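Local coordinates for protein SusD homolog (Bacteroides ovatus, PDB 4F53) that probably binds mucin O-glycans at the cell surface as a SusD-like, TPR-like outer-membrane lipoprotein that helps capture sugars for uptake, at residues D150-V155 against T513-D518; F196-K201 against E226-A231. One frame throughout, in Å; residues are numbered along the deposited sequence.

Contact 1. Residues D150-V155 against T513-D518; sequences DSQQAV and THVWWD
Gln152 and Trp517 are joined by the direct hydrogen bond of this contact, a worked example of a helix start holding a distant turn through one side-chain amide. The backbone N of Trp517 donates to Gln152 OE1 at 3.1 Å, and the N-H reaches the oxygen at 157°. With CG opposite the backbone N (chi1 -176°) and an extended chain, Gln152 projects from the first turn of helix 152-173 into the type I beta turn Val515-Asp518. Its amide lies nearly parallel to the Trp517 indole (13° between the planes), and OE1 sits at the edge of the Trp516 ring, near its plane. NE2 bonds to Thr128 OG1, while the indole NE1 of Trp517 donates to Asp129 OD1, both on helix 110-131.

Helices like this one probably belong to the TPR-like scaffold of SusD-like proteins, and a segment near the C-terminus is brought back against it. Ser151 forms the N-cap of helix 152-173, its OG accepting from Ala154 N at 3.1 Å; from helix 489-502, Glu502 OE1 accepts from Gln152 N and OE2 from Gln153 N.

Nonpolar contact centres on Trp516. Gln153 CB lies over one indole face in a CH-pi contact, 3.8 Å from the centroid of the five-membered ring, and Gln153 CG comes within 3.6 Å of Trp516 CZ2. The Gln153 amide runs nearly parallel to the indole. Val515 CG2, 3.6 Å from Gln152 OE1, also covers a face of the Trp517 indole within the turn.

A water accepts from Trp516 NE1 at 2.9 Å and donates a weak bond to Gln153 OE1.

Contact 2. Residues F196-K201 against E226-A231; sequences FANSLK and EEAVAA
Lys201 and Glu227 meet across an antiparallel helix pair, probably part of the TPR-like helical scaffold of the SusD family. The short segments 196-201 and 226-231 run at 158° to each other, with axes 8.4 Å apart at closest approach. Such a close pairing goes with small residues at the interface, and Ala228 and Ala231 supply them here. The methyl CB of Ala228 lies 3.2 Å from the backbone O of Asn198, and it also touches CG of Lys201 at 3.9 Å. One helical turn on, Ala231 CB packs against the amide of Asn198, about equally near its OD1 and ND2.

Lys201 is fully extended (chi1 177°), which carries its aliphatic chain past Ala228 CB and brings its ammonium group to Glu227. There NZ forms a salt bridge with Glu227 OE1 at 3.0 Å, using the anti lone pair of that oxygen.

Further out, Asp164 of helix 152-173 forms a second salt bridge with Lys201 NZ, and Lys219 forms one with Glu227 OE1, so acidic and basic groups alternate along this chain of charges. Leu163 and Ile167 of helix 152-173 touch the Lys201 side chain. Beyond Ala231, Asn198 ND2 makes a weak hydrogen bond to Gly232 O.

In the fold
Contacts 1 and 2 illustrate two scales of closure in one helical scaffold. In contact 1, segments separated by more than 350 residues meet, bringing a loop near the C-terminus to the start of helix 152-173; in contact 2, segments 25 residues apart, on helices 190-207 and 221-231, pair directly. Along the chain, contact 2 falls within the span bridged by contact 1. Their centres are 22 Å apart and their nearest atoms about 10 Å, so they do not touch, but helix 152-173 serves both: its first turn in contact 1, and Asp164 further along beside contact 2. A bound calcium ion lies about 11 Å from the Gln153 side chain, and the Glu227 side chain is about 13 Å from a bound calcium ion.

Contact 1. Residues D150-V155 against T513-D518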
ATOM      1  N   ASP A 150     -21.391   6.252   1.058  1.00 43.86           N
ATOM      2  CA  ASP A 150     -21.778   4.864   1.260  1.00 42.18           C
ATOM      3  C   ASP A 150     -21.010   4.344   2.437  1.00 43.45           C
ATOM      4  O   ASP A 150     -19.859   4.738   2.628  1.00 42.28           O
ATOM      5  CB  ASP A 150     -21.420   3.987   0.031  1.00 42.45           C
ATOM      6  CG  ASP A 150     -22.072   4.287  -1.301  1.00 48.97           C
ATOM      7  OD1 ASP A 150     -23.045   5.062  -1.326  1.00 53.42           O
ATOM      8  OD2 ASP A 150     -21.611   3.738  -2.314  1.00 46.31           O
ATOM      9  N   SER A 151     -21.573   3.375   3.153  1.00 38.81           N
ATOM     10  CA  SER A 151     -20.846   2.694   4.212  1.00 36.48           C
ATOM     11  C   SER A 151     -19.670   1.930   3.559  1.00 39.12           C
ATOM     12  O   SER A 151     -19.744   1.629   2.362  1.00 36.99           O
ATOM     13  CB  SER A 151     -21.778   1.756   4.973  1.00 37.46           C
ATOM     14  OG  SER A 151     -22.241   0.686   4.170  1.00 47.22           O
ATOM     15  N   GLN A 152     -18.582   1.647   4.308  1.00 34.31           N
ATOM     16  CA  GLN A 152     -17.496   0.891   3.720  1.00 32.61           C
ATOM     17  C   GLN A 152     -18.012  -0.492   3.241  1.00 36.64           C
ATOM     18  O   GLN A 152     -17.629  -0.948   2.158  1.00 37.06           O
ATOM     19  CB  GLN A 152     -16.329   0.752   4.686  1.00 33.39           C
ATOM     20  CG  GLN A 152     -15.150   0.056   4.043  1.00 30.17           C
ATOM     21  CD  GLN A 152     -13.959   0.037   4.931  1.00 36.90           C
ATOM     22  OE1 GLN A 152     -13.905  -0.686   5.930  1.00 32.25           O
ATOM     23  NE2 GLN A 152     -12.935   0.742   4.509  1.00 26.54           N
ATOM     24  N   GLN A 153     -18.926  -1.115   4.007  1.00 33.93           N
ATOM     25  CA  GLN A 153     -19.526  -2.394   3.634  1.00 33.70           C
ATOM     26  C   GLN A 153     -20.264  -2.309   2.277  1.00 40.43           C
ATOM     27  O   GLN A 153     -20.100  -3.203   1.440  1.00 40.74           O
ATOM     28  CB  GLN A 153     -20.475  -2.912   4.693  1.00 35.20           C
ATOM     29  CG  GLN A 153     -21.001  -4.305   4.263  1.00 35.02           C
ATOM     30  CD  GLN A 153     -21.862  -5.002   5.250  1.00 49.90           C
ATOM     31  OE1 GLN A 153     -22.067  -4.543   6.372  1.00 48.20           O
ATOM     32  NE2 GLN A 153     -22.381  -6.135   4.824  1.00 42.11           N
ATOM     33  N   ALA A 154     -21.056  -1.246   2.071  1.00 37.39           N
ATOM     34  CA  ALA A 154     -21.757  -1.016   0.810  1.00 38.69           C
ATOM     35  C   ALA A 154     -20.767  -0.761  -0.335  1.00 40.23           C
ATOM     36  O   ALA A 154     -21.006  -1.228  -1.446  1.00 40.42           O
ATOM     37  CB  ALA A 154     -22.736   0.156   0.935  1.00 40.93           C
ATOM     38  N   VAL A 155     -19.634  -0.088  -0.062  1.00 36.83           N
ATOM     39  CA  VAL A 155     -18.576   0.169  -1.059  1.00 34.76           C
ATOM     40  C   VAL A 155     -17.953  -1.166  -1.486  1.00 38.39           C
ATOM     41  O   VAL A 155     -17.904  -1.449  -2.685  1.00 39.09           O
ATOM     42  CB  VAL A 155     -17.511   1.157  -0.544  1.00 36.95           C
ATOM     43  CG1 VAL A 155     -16.358   1.288  -1.539  1.00 35.20           C
ATOM     44  CG2 VAL A 155     -18.128   2.528  -0.252  1.00 37.76           C
ATOM     45  N   THR A 513     -10.140   5.845  14.910  1.00 34.74           N
ATOM     46  CA  THR A 513     -11.297   5.014  14.597  1.00 34.34           C
ATOM     47  C   THR A 513     -10.959   3.936  13.592  1.00 36.69           C
ATOM     48  O   THR A 513     -10.315   4.203  12.587  1.00 35.12           O
ATOM     49  CB  THR A 513     -12.492   5.859  14.120  1.00 39.63           C
ATOM     50  OG1 THR A 513     -12.886   6.672  15.199  1.00 39.49           O
ATOM     51  CG2 THR A 513     -13.717   5.018  13.693  1.00 32.07           C
ATOM     52  N   HIS A 514     -11.439   2.712  13.867  1.00 34.20           N
ATOM     53  CA  HIS A 514     -11.278   1.571  12.977  1.00 32.38           C
ATOM     54  C   HIS A 514     -12.359   1.605  11.927  1.00 38.18           C
ATOM     55  O   HIS A 514     -13.526   1.844  12.238  1.00 40.80           O
ATOM     56  CB  HIS A 514     -11.334   0.242  13.746  1.00 31.08           C
ATOM     57  CG  HIS A 514     -10.121  -0.031  14.574  1.00 33.89           C
ATOM     58  ND1 HIS A 514      -9.681  -1.331  14.805  1.00 34.32           N
ATOM     59  CD2 HIS A 514      -9.300   0.832  15.234  1.00 36.00           C
ATOM     60  CE1 HIS A 514      -8.603  -1.219  15.567  1.00 33.44           C
ATOM     61  NE2 HIS A 514      -8.334   0.066  15.856  1.00 34.91           N
ATOM     62  N   VAL A 515     -11.970   1.384  10.684  1.00 32.33           N
ATOM     63  CA  VAL A 515     -12.872   1.255   9.544  1.00 30.67           C
ATOM     64  C   VAL A 515     -13.555  -0.138   9.690  1.00 34.89           C
ATOM     65  O   VAL A 515     -13.140  -0.965  10.527  1.00 34.45           O
ATOM     66  CB  VAL A 515     -12.170   1.487   8.155  1.00 31.93           C
ATOM     67  CG1 VAL A 515     -11.549   2.877   8.086  1.00 31.49           C
ATOM     68  CG2 VAL A 515     -11.117   0.416   7.851  1.00 28.85           C
ATOM     69  N   TRP A 516     -14.633  -0.354   8.936  1.00 31.94           N
ATOM     70  CA  TRP A 516     -15.453  -1.561   8.968  1.00 31.60           C
ATOM     71  C   TRP A 516     -14.630  -2.895   8.900  1.00 34.91           C
ATOM     72  O   TRP A 516     -14.869  -3.756   9.746  1.00 35.44           O
ATOM     73  CB  TRP A 516     -16.490  -1.477   7.845  1.00 30.90           C
ATOM     74  CG  TRP A 516     -17.217  -2.750   7.540  1.00 31.65           C
ATOM     75  CD1 TRP A 516     -18.256  -3.296   8.233  1.00 34.86           C
ATOM     76  CD2 TRP A 516     -16.985  -3.608   6.416  1.00 31.26           C
ATOM     77  NE1 TRP A 516     -18.673  -4.463   7.621  1.00 34.37           N
ATOM     78  CE2 TRP A 516     -17.923  -4.666   6.491  1.00 35.09           C
ATOM     79  CE3 TRP A 516     -16.073  -3.580   5.340  1.00 32.01           C
ATOM     80  CZ2 TRP A 516     -17.965  -5.694   5.548  1.00 33.45           C
ATOM     81  CZ3 TRP A 516     -16.147  -4.581   4.380  1.00 33.06           C
ATOM     82  CH2 TRP A 516     -17.074  -5.630   4.501  1.00 33.54           C
ATOM     83  N   TRP A 517     -13.673  -3.066   7.954  1.00 30.32           N
ATOM     84  CA  TRP A 517     -12.923  -4.341   7.843  1.00 28.06           C
ATOM     85  C   TRP A 517     -11.892  -4.518   8.955  1.00 33.65           C
ATOM     86  O   TRP A 517     -11.424  -5.640   9.187  1.00 33.58           O
ATOM     87  CB  TRP A 517     -12.247  -4.520   6.448  1.00 25.27           C
ATOM     88  CG  TRP A 517     -11.397  -3.380   5.941  1.00 25.57           C
ATOM     89  CD1 TRP A 517     -11.681  -2.563   4.881  1.00 28.40           C
ATOM     90  CD2 TRP A 517     -10.082  -2.994   6.403  1.00 24.28           C
ATOM     91  NE1 TRP A 517     -10.664  -1.646   4.705  1.00 26.28           N
ATOM     92  CE2 TRP A 517      -9.675  -1.884   5.625  1.00 26.79           C
ATOM     93  CE3 TRP A 517      -9.212  -3.468   7.410  1.00 25.10           C
ATOM     94  CZ2 TRP A 517      -8.466  -1.202   5.863  1.00 26.27           C
ATOM     95  CZ3 TRP A 517      -8.021  -2.785   7.654  1.00 25.79           C
ATOM     96  CH2 TRP A 517      -7.653  -1.672   6.879  1.00 26.03           C
ATOM     97  N   ASP A 518     -11.524  -3.418   9.641  1.00 31.77           N
ATOM     98  CA  ASP A 518     -10.495  -3.429  10.690  1.00 30.91           C
ATOM     99  C   ASP A 518     -11.126  -3.869  12.000  1.00 35.56           C
ATOM    100  O   ASP A 518     -11.273  -3.080  12.934  1.00 37.31           O
ATOM    101  CB  ASP A 518      -9.826  -2.045  10.783  1.00 31.34           C
ATOM    102  CG  ASP A 518      -8.611  -1.939  11.686  1.00 33.74           C
ATOM    103  OD1 ASP A 518      -8.200  -2.970  12.253  1.00 33.65           O
ATOM    104  OD2 ASP A 518      -8.071  -0.801  11.833  1.00 33.03           O
TER
HETATM  105  O   HOH W   1     -20.722  -5.901   9.169  1.00 45.15           O

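Contact 2. Residues F196-K201 against E226-A231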
ATOM      1  N   PHE A 196      -5.330 -10.198 -13.126  1.00 29.04           N
ATOM      2  CA  PHE A 196      -5.259  -9.042 -12.218  1.00 27.19           C
ATOM      3  C   PHE A 196      -6.597  -8.897 -11.473  1.00 32.06           C
ATOM      4  O   PHE A 196      -6.583  -8.754 -10.251  1.00 32.15           O
ATOM      5  CB  PHE A 196      -4.924  -7.751 -13.023  1.00 28.05           C
ATOM      6  CG  PHE A 196      -4.870  -6.455 -12.239  1.00 26.23           C
ATOM      7  CD1 PHE A 196      -6.039  -5.778 -11.900  1.00 29.34           C
ATOM      8  CD2 PHE A 196      -3.655  -5.914 -11.846  1.00 25.92           C
ATOM      9  CE1 PHE A 196      -5.986  -4.588 -11.154  1.00 31.17           C
ATOM     10  CE2 PHE A 196      -3.596  -4.713 -11.128  1.00 29.07           C
ATOM     11  CZ  PHE A 196      -4.758  -4.050 -10.796  1.00 28.67           C
ATOM     12  N   ALA A 197      -7.745  -8.931 -12.221  1.00 29.74           N
ATOM     13  CA  ALA A 197      -9.095  -8.785 -11.675  1.00 28.70           C
ATOM     14  C   ALA A 197      -9.415  -9.899 -10.659  1.00 31.97           C
ATOM     15  O   ALA A 197      -9.917  -9.583  -9.577  1.00 32.33           O
ATOM     16  CB  ALA A 197     -10.121  -8.758 -12.788  1.00 29.89           C
ATOM     17  N   ASN A 198      -9.068 -11.168 -10.951  1.00 26.23           N
ATOM     18  CA  ASN A 198      -9.285 -12.252  -9.980  1.00 26.08           C
ATOM     19  C   ASN A 198      -8.360 -12.099  -8.759  1.00 30.06           C
ATOM     20  O   ASN A 198      -8.755 -12.422  -7.643  1.00 29.32           O
ATOM     21  CB  ASN A 198      -9.082 -13.618 -10.616  1.00 26.79           C
ATOM     22  CG  ASN A 198     -10.261 -14.054 -11.418  1.00 39.75           C
ATOM     23  OD1 ASN A 198     -11.392 -14.103 -10.918  1.00 37.37           O
ATOM     24  ND2 ASN A 198     -10.019 -14.368 -12.680  1.00 34.50           N
ATOM     25  N   SER A 199      -7.136 -11.578  -8.968  1.00 26.73           N
ATOM     26  CA  SER A 199      -6.157 -11.330  -7.898  1.00 24.47           C
ATOM     27  C   SER A 199      -6.673 -10.222  -6.977  1.00 29.72           C
ATOM     28  O   SER A 199      -6.493 -10.314  -5.766  1.00 28.86           O
ATOM     29  CB  SER A 199      -4.813 -10.957  -8.505  1.00 23.96           C
ATOM     30  OG  SER A 199      -4.355 -12.061  -9.275  1.00 29.14           O
ATOM     31  N   LEU A 200      -7.367  -9.196  -7.549  1.00 26.31           N
ATOM     32  CA  LEU A 200      -7.972  -8.107  -6.780  1.00 25.72           C
ATOM     33  C   LEU A 200      -9.149  -8.673  -5.945  1.00 29.08           C
ATOM     34  O   LEU A 200      -9.349  -8.298  -4.792  1.00 28.52           O
ATOM     35  CB  LEU A 200      -8.462  -6.997  -7.744  1.00 25.64           C
ATOM     36  CG  LEU A 200      -9.163  -5.780  -7.109  1.00 29.45           C
ATOM     37  CD1 LEU A 200      -8.196  -4.959  -6.231  1.00 27.33           C
ATOM     38  CD2 LEU A 200      -9.783  -4.893  -8.186  1.00 30.31           C
ATOM     39  N   LYS A 201      -9.937  -9.561  -6.554  1.00 26.48           N
ATOM     40  CA  LYS A 201     -11.070 -10.218  -5.906  1.00 26.83           C
ATOM     41  C   LYS A 201     -10.574 -10.981  -4.657  1.00 29.68           C
ATOM     42  O   LYS A 201     -11.187 -10.865  -3.605  1.00 30.20           O
ATOM     43  CB  LYS A 201     -11.796 -11.141  -6.907  1.00 28.18           C
ATOM     44  CG  LYS A 201     -12.966 -11.930  -6.301  1.00 29.50           C
ATOM     45  CD  LYS A 201     -13.707 -12.716  -7.398  1.00 30.97           C
ATOM     46  CE  LYS A 201     -14.813 -13.590  -6.868  1.00 29.66           C
ATOM     47  NZ  LYS A 201     -15.466 -14.352  -7.967  1.00 36.11           N
ATOM     48  N   GLU A 226     -12.048 -18.447  -2.957  1.00 29.95           N
ATOM     49  CA  GLU A 226     -12.000 -19.748  -3.649  1.00 30.09           C
ATOM     50  C   GLU A 226     -12.365 -19.616  -5.127  1.00 35.68           C
ATOM     51  O   GLU A 226     -11.696 -20.233  -5.963  1.00 37.17           O
ATOM     52  CB  GLU A 226     -12.903 -20.772  -2.969  1.00 31.28           C
ATOM     53  CG  GLU A 226     -12.392 -21.179  -1.592  1.00 31.07           C
ATOM     54  CD  GLU A 226     -13.244 -22.159  -0.812  1.00 41.37           C
ATOM     55  OE1 GLU A 226     -14.389 -22.453  -1.230  1.00 41.95           O
ATOM     56  OE2 GLU A 226     -12.731 -22.685   0.200  1.00 36.98           O
ATOM     57  N   GLU A 227     -13.376 -18.785  -5.453  1.00 31.29           N
ATOM     58  CA  GLU A 227     -13.800 -18.540  -6.842  1.00 31.10           C
ATOM     59  C   GLU A 227     -12.700 -17.861  -7.649  1.00 33.10           C
ATOM     60  O   GLU A 227     -12.464 -18.234  -8.786  1.00 32.76           O
ATOM     61  CB  GLU A 227     -15.056 -17.654  -6.879  1.00 32.16           C
ATOM     62  CG  GLU A 227     -16.361 -18.383  -6.618  1.00 36.36           C
ATOM     63  CD  GLU A 227     -17.596 -17.500  -6.586  1.00 50.71           C
ATOM     64  OE1 GLU A 227     -17.471 -16.269  -6.774  1.00 42.83           O
ATOM     65  OE2 GLU A 227     -18.700 -18.053  -6.391  1.00 54.05           O
ATOM     66  N   ALA A 228     -12.058 -16.850  -7.063  1.00 30.40           N
ATOM     67  CA  ALA A 228     -10.967 -16.067  -7.680  1.00 29.83           C
ATOM     68  C   ALA A 228      -9.782 -16.988  -8.063  1.00 32.91           C
ATOM     69  O   ALA A 228      -9.290 -16.913  -9.178  1.00 33.82           O
ATOM     70  CB  ALA A 228     -10.503 -14.962  -6.722  1.00 27.78           C
ATOM     71  N   VAL A 229      -9.387 -17.880  -7.156  1.00 28.06           N
ATOM     72  CA  VAL A 229      -8.282 -18.806  -7.346  1.00 27.53           C
ATOM     73  C   VAL A 229      -8.659 -19.845  -8.395  1.00 32.02           C
ATOM     74  O   VAL A 229      -7.824 -20.147  -9.256  1.00 31.74           O
ATOM     75  CB  VAL A 229      -7.829 -19.438  -5.995  1.00 30.54           C
ATOM     76  CG1 VAL A 229      -6.899 -20.633  -6.221  1.00 31.28           C
ATOM     77  CG2 VAL A 229      -7.151 -18.392  -5.125  1.00 28.42           C
ATOM     78  N   ALA A 230      -9.925 -20.334  -8.376  1.00 29.49           N
ATOM     79  CA  ALA A 230     -10.405 -21.321  -9.352  1.00 31.27           C
ATOM     80  C   ALA A 230     -10.495 -20.714 -10.751  1.00 38.38           C
ATOM     81  O   ALA A 230     -10.238 -21.415 -11.731  1.00 41.40           O
ATOM     82  CB  ALA A 230     -11.762 -21.894  -8.932  1.00 31.84           C
ATOM     83  N   ALA A 231     -10.828 -19.424 -10.859  1.00 33.70           N
ATOM     84  CA  ALA A 231     -10.950 -18.751 -12.161  1.00 33.57           C
ATOM     85  C   ALA A 231      -9.569 -18.430 -12.767  1.00 39.80           C
ATOM     86  O   ALA A 231      -9.419 -18.540 -13.982  1.00 41.21           O
ATOM     87  CB  ALA A 231     -11.777 -17.480 -12.026  1.00 33.28           C
TER